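Long-range contact in uncharacterized protein (Bacillus subtilis, PDB 5DQV), which acts as a metal-dependent nucleotide pyrophosphohydrolase of the HD-domain family: residues A40-A52 with N177-H189. Residues are numbered along the deposited sequence; the frame is centred on the assembly and turned at random.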
loop_
_atom_site.group_PDB
_atom_site.type_symbol
_atom_site.label_atom_id
_atom_site.label_comp_id
_atom_site.label_asym_id
_atom_site.label_seq_id
_atom_site.Cartn_x
_atom_site.Cartn_y
_atom_site.Cartn_z
ATOM N N ALA A 40 -20.045 5.819 -3.629
ATOM C CA ALA A 40 -21.452 6.071 -3.537
ATOM C C ALA A 40 -21.867 6.643 -2.166
ATOM O O ALA A 40 -22.582 7.661 -2.124
ATOM C CB ALA A 40 -22.263 4.832 -3.871
ATOM N N ASP A 41 -21.329 6.111 -1.073
ATOM C CA ASP A 41 -21.656 6.654 0.261
ATOM C C ASP A 41 -21.153 8.095 0.416
ATOM O O ASP A 41 -21.842 8.989 0.907
ATOM C CB ASP A 41 -21.031 5.799 1.399
ATOM C CG ASP A 41 -21.677 4.484 1.539
ATOM O OD1 ASP A 41 -22.719 4.253 0.887
ATOM O OD2 ASP A 41 -21.120 3.656 2.279
ATOM N N LEU A 42 -19.936 8.329 -0.031
ATOM C CA LEU A 42 -19.345 9.677 0.039
ATOM C C LEU A 42 -20.132 10.654 -0.836
ATOM O O LEU A 42 -20.419 11.767 -0.440
ATOM C CB LEU A 42 -17.884 9.607 -0.439
ATOM C CG LEU A 42 -16.666 10.153 0.288
ATOM C CD1 LEU A 42 -16.850 10.452 1.807
ATOM C CD2 LEU A 42 -15.517 9.140 0.001
ATOM N N ALA A 43 -20.453 10.225 -2.051
ATOM C CA ALA A 43 -21.200 11.065 -2.955
ATOM C C ALA A 43 -22.590 11.462 -2.412
ATOM O O ALA A 43 -23.021 12.619 -2.560
ATOM C CB ALA A 43 -21.279 10.422 -4.347
ATOM N N VAL A 44 -23.293 10.531 -1.784
ATOM C CA VAL A 44 -24.637 10.813 -1.266
ATOM C C VAL A 44 -24.517 11.791 -0.106
ATOM O O VAL A 44 -25.330 12.758 0.016
ATOM C CB VAL A 44 -25.420 9.472 -0.889
ATOM C CG1 VAL A 44 -26.627 9.755 0.038
ATOM C CG2 VAL A 44 -25.836 8.717 -2.213
ATOM N N TYR A 45 -23.484 11.607 0.719
ATOM C CA TYR A 45 -23.246 12.524 1.844
ATOM C C TYR A 45 -23.003 13.991 1.375
ATOM O O TYR A 45 -23.670 14.939 1.795
ATOM C CB TYR A 45 -22.078 12.035 2.715
ATOM C CG TYR A 45 -21.685 13.073 3.734
ATOM C CD1 TYR A 45 -22.365 13.144 4.959
ATOM C CD2 TYR A 45 -20.669 13.983 3.498
ATOM C CE1 TYR A 45 -22.046 14.091 5.906
ATOM C CE2 TYR A 45 -20.332 14.939 4.457
ATOM C CZ TYR A 45 -21.037 14.984 5.655
ATOM O OH TYR A 45 -20.747 15.909 6.628
ATOM N N ILE A 46 -22.095 14.143 0.440
ATOM C CA ILE A 46 -21.794 15.456 -0.181
ATOM C C ILE A 46 -23.017 16.061 -0.909
ATOM O O ILE A 46 -23.329 17.232 -0.765
ATOM C CB ILE A 46 -20.655 15.300 -1.156
ATOM C CG1 ILE A 46 -19.358 14.973 -0.396
ATOM C CG2 ILE A 46 -20.438 16.592 -1.983
ATOM C CD1 ILE A 46 -18.255 14.462 -1.298
ATOM N N GLY A 47 -23.694 15.224 -1.679
ATOM C CA GLY A 47 -24.876 15.567 -2.400
ATOM C C GLY A 47 -25.969 16.125 -1.531
ATOM O O GLY A 47 -26.612 17.137 -1.878
ATOM N N GLU A 48 -26.149 15.524 -0.362
ATOM C CA GLU A 48 -27.143 16.019 0.571
ATOM C C GLU A 48 -26.761 17.394 1.141
ATOM O O GLU A 48 -27.586 18.304 1.166
ATOM C CB GLU A 48 -27.457 14.972 1.668
ATOM C CG GLU A 48 -28.644 15.418 2.581
ATOM C CD GLU A 48 -28.243 16.320 3.760
ATOM O OE1 GLU A 48 -27.052 16.291 4.155
ATOM O OE2 GLU A 48 -29.126 17.046 4.326
ATOM N N LYS A 49 -25.506 17.573 1.537
ATOM C CA LYS A 49 -25.019 18.873 2.002
ATOM C C LYS A 49 -25.113 19.934 0.919
ATOM O O LYS A 49 -25.364 21.102 1.220
ATOM C CB LYS A 49 -23.561 18.777 2.479
ATOM C CG LYS A 49 -23.322 17.829 3.688
ATOM C CD LYS A 49 -23.908 18.389 4.920
ATOM C CE LYS A 49 -23.531 17.579 6.122
ATOM N NZ LYS A 49 -24.314 18.072 7.261
ATOM N N GLU A 50 -24.900 19.526 -0.330
ATOM C CA GLU A 50 -24.839 20.477 -1.455
ATOM C C GLU A 50 -26.199 20.691 -2.138
ATOM O O GLU A 50 -26.300 21.462 -3.069
ATOM C CB GLU A 50 -23.787 19.994 -2.460
ATOM C CG GLU A 50 -22.354 20.036 -1.912
ATOM C CD GLU A 50 -21.792 21.425 -1.855
ATOM O OE1 GLU A 50 -22.096 22.254 -2.774
ATOM O OE2 GLU A 50 -21.058 21.723 -0.892
ATOM N N ASN A 51 -27.231 19.983 -1.674
ATOM C CA ASN A 51 -28.580 20.013 -2.269
ATOM C C ASN A 51 -28.595 19.614 -3.727
ATOM O O ASN A 51 -29.291 20.242 -4.525
ATOM C CB ASN A 51 -29.206 21.416 -2.148
ATOM C CG ASN A 51 -29.638 21.742 -0.752
ATOM O OD1 ASN A 51 -29.037 22.577 -0.091
ATOM N ND2 ASN A 51 -30.700 21.103 -0.306
ATOM N N ALA A 52 -27.836 18.574 -4.074
ATOM C CA ALA A 52 -27.798 18.051 -5.418
ATOM C C ALA A 52 -28.896 16.984 -5.511
ATOM O O ALA A 52 -29.471 16.595 -4.489
ATOM C CB ALA A 52 -26.425 17.473 -5.709
ATOM N N ASN A 177 -14.415 20.302 -6.450
ATOM C CA ASN A 177 -15.470 21.137 -6.919
ATOM C C ASN A 177 -16.321 21.806 -5.797
ATOM O O ASN A 177 -16.620 22.991 -5.868
ATOM C CB ASN A 177 -16.383 20.334 -7.842
ATOM C CG ASN A 177 -15.655 19.825 -9.082
ATOM O OD1 ASN A 177 -15.243 20.624 -9.960
ATOM N ND2 ASN A 177 -15.572 18.480 -9.206
ATOM N N THR A 178 -16.744 21.037 -4.801
ATOM C CA THR A 178 -17.757 21.524 -3.850
ATOM C C THR A 178 -17.098 21.973 -2.559
ATOM O O THR A 178 -16.014 21.484 -2.204
ATOM C CB THR A 178 -18.828 20.439 -3.556
ATOM O OG1 THR A 178 -18.217 19.292 -2.941
ATOM C CG2 THR A 178 -19.517 19.975 -4.853
ATOM N N ASP A 179 -17.768 22.903 -1.874
ATOM C CA ASP A 179 -17.379 23.327 -0.546
ATOM C C ASP A 179 -17.321 22.134 0.418
ATOM O O ASP A 179 -16.352 22.020 1.177
ATOM C CB ASP A 179 -18.350 24.398 -0.021
ATOM C CG ASP A 179 -18.198 25.743 -0.758
ATOM O OD1 ASP A 179 -17.166 25.927 -1.449
ATOM O OD2 ASP A 179 -19.112 26.595 -0.638
ATOM N N THR A 180 -18.325 21.250 0.356
ATOM C CA THR A 180 -18.378 20.108 1.253
ATOM C C THR A 180 -17.163 19.202 1.040
ATOM O O THR A 180 -16.478 18.809 1.993
ATOM C CB THR A 180 -19.677 19.301 1.094
ATOM O OG1 THR A 180 -20.791 20.167 1.348
ATOM C CG2 THR A 180 -19.704 18.114 2.108
ATOM N N ALA A 181 -16.890 18.875 -0.215
ATOM C CA ALA A 181 -15.734 18.048 -0.556
ATOM C C ALA A 181 -14.420 18.716 -0.177
ATOM O O ALA A 181 -13.489 18.043 0.286
ATOM C CB ALA A 181 -15.731 17.684 -2.067
ATOM N N ARG A 182 -14.329 20.029 -0.390
ATOM C CA ARG A 182 -13.110 20.737 -0.073
ATOM C C ARG A 182 -12.797 20.601 1.430
ATOM O O ARG A 182 -11.652 20.381 1.830
ATOM C CB ARG A 182 -13.204 22.214 -0.479
ATOM C CG ARG A 182 -11.914 22.777 -0.904
ATOM C CD ARG A 182 -12.047 24.161 -1.543
ATOM N NE ARG A 182 -12.555 24.046 -2.918
ATOM C CZ ARG A 182 -13.728 24.474 -3.357
ATOM N NH1 ARG A 182 -14.590 25.089 -2.551
ATOM N NH2 ARG A 182 -14.043 24.286 -4.630
ATOM N N GLU A 183 -13.834 20.696 2.236
ATOM C CA GLU A 183 -13.686 20.562 3.669
ATOM C C GLU A 183 -13.202 19.158 4.030
ATOM O O GLU A 183 -12.246 19.017 4.790
ATOM C CB GLU A 183 -15.011 20.868 4.345
ATOM C CG GLU A 183 -14.885 21.114 5.789
ATOM C CD GLU A 183 -16.169 21.667 6.375
ATOM O OE1 GLU A 183 -16.942 22.330 5.648
ATOM O OE2 GLU A 183 -16.386 21.439 7.585
ATOM N N LEU A 184 -13.827 18.127 3.456
ATOM C CA LEU A 184 -13.443 16.736 3.753
ATOM C C LEU A 184 -12.033 16.438 3.260
ATOM O O LEU A 184 -11.282 15.709 3.897
ATOM C CB LEU A 184 -14.401 15.741 3.080
ATOM C CG LEU A 184 -15.831 15.646 3.598
ATOM C CD1 LEU A 184 -16.661 14.703 2.685
ATOM C CD2 LEU A 184 -15.890 15.121 5.056
ATOM N N ALA A 185 -11.669 17.049 2.144
ATOM C CA ALA A 185 -10.355 16.852 1.546
ATOM C C ALA A 185 -9.241 17.406 2.407
ATOM O O ALA A 185 -8.143 16.823 2.451
ATOM C CB ALA A 185 -10.285 17.459 0.189
ATOM N N GLU A 186 -9.506 18.483 3.136
ATOM C CA GLU A 186 -8.446 19.073 3.974
ATOM C C GLU A 186 -7.926 18.080 4.998
ATOM O O GLU A 186 -6.721 17.976 5.147
ATOM C CB GLU A 186 -8.907 20.346 4.703
ATOM C CG GLU A 186 -9.048 21.546 3.800
ATOM C CD GLU A 186 -7.728 22.231 3.478
ATOM O OE1 GLU A 186 -6.786 22.184 4.306
ATOM O OE2 GLU A 186 -7.647 22.858 2.384
ATOM N N GLU A 187 -8.813 17.369 5.712
ATOM C CA GLU A 187 -8.415 16.369 6.711
ATOM C C GLU A 187 -7.569 15.255 6.048
ATOM O O GLU A 187 -6.530 14.842 6.531
ATOM C CB GLU A 187 -9.647 15.664 7.319
ATOM C CG GLU A 187 -10.881 16.506 7.661
ATOM C CD GLU A 187 -12.039 15.613 8.129
ATOM O OE1 GLU A 187 -11.745 14.552 8.709
ATOM O OE2 GLU A 187 -13.224 15.957 7.921
ATOM N N ARG A 188 -8.088 14.745 4.940
ATOM C CA ARG A 188 -7.463 13.617 4.243
ATOM C C ARG A 188 -6.090 13.975 3.669
ATOM O O ARG A 188 -5.150 13.213 3.776
ATOM C CB ARG A 188 -8.397 13.077 3.135
ATOM C CG ARG A 188 -9.633 12.375 3.687
ATOM C CD ARG A 188 -10.348 11.652 2.526
ATOM N NE ARG A 188 -11.550 11.068 3.017
ATOM C CZ ARG A 188 -12.080 9.922 2.583
ATOM N NH1 ARG A 188 -11.501 9.192 1.615
ATOM N NH2 ARG A 188 -13.145 9.497 3.182
ATOM N N HIS A 189 -6.008 15.146 3.086
ATOM C CA HIS A 189 -4.765 15.700 2.535
ATOM C C HIS A 189 -3.748 15.903 3.621
ATOM O O HIS A 189 -2.620 15.504 3.467
ATOM C CB HIS A 189 -5.059 17.005 1.868
ATOM C CG HIS A 189 -3.858 17.686 1.295
ATOM N ND1 HIS A 189 -3.301 17.318 0.092
ATOM C CD2 HIS A 189 -3.114 18.720 1.756
ATOM C CE1 HIS A 189 -2.283 18.122 -0.184
ATOM N NE2 HIS A 189 -2.146 18.978 0.811
HETATM O O HOH W 1 -20.203 24.055 -3.261
#
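T180 is the knob of this helix pair. Its side chain fits a hole formed by Y45, I46, K49 and E50. The N-to-C directions of the two helix segments differ by 128°, nearer antiparallel than parallel, and I46 and T180 mark their nearest backbone approach.

This end is tight. E50 OE2 accepts two bonds from T180, one from OG1 at 2.7 Å and one from the backbone N at 3.0 Å. OE2 receives the hydroxyl through its anti lone pair; the N-H also comes on the anti side, 33° out of the carboxylate plane. The carboxylate thus binds the first turn of helix 179-202, where T178 is the N-cap and its OG1 accepts from A181 N. The bend at chi2 (-75°) sets the E50 carboxylate against T178, with CD 3.6 Å from T178 CB. A water joins E50 OE1 to D179 N.

I46, buried, packs its CG1 4.0 Å from T180 CG2. K49 touches T180 OG1 through CB, while its amine runs off toward solvent.

Farther along, no hydrogen bond crosses. L42 CD2 meets R188 NH2 at 4.0 Å, and exposed Y45 reaches L184 obliquely.

On the inner side, I46 and A185 both rest on L132 of helix 121-132, which also carries the nickel ligand D130.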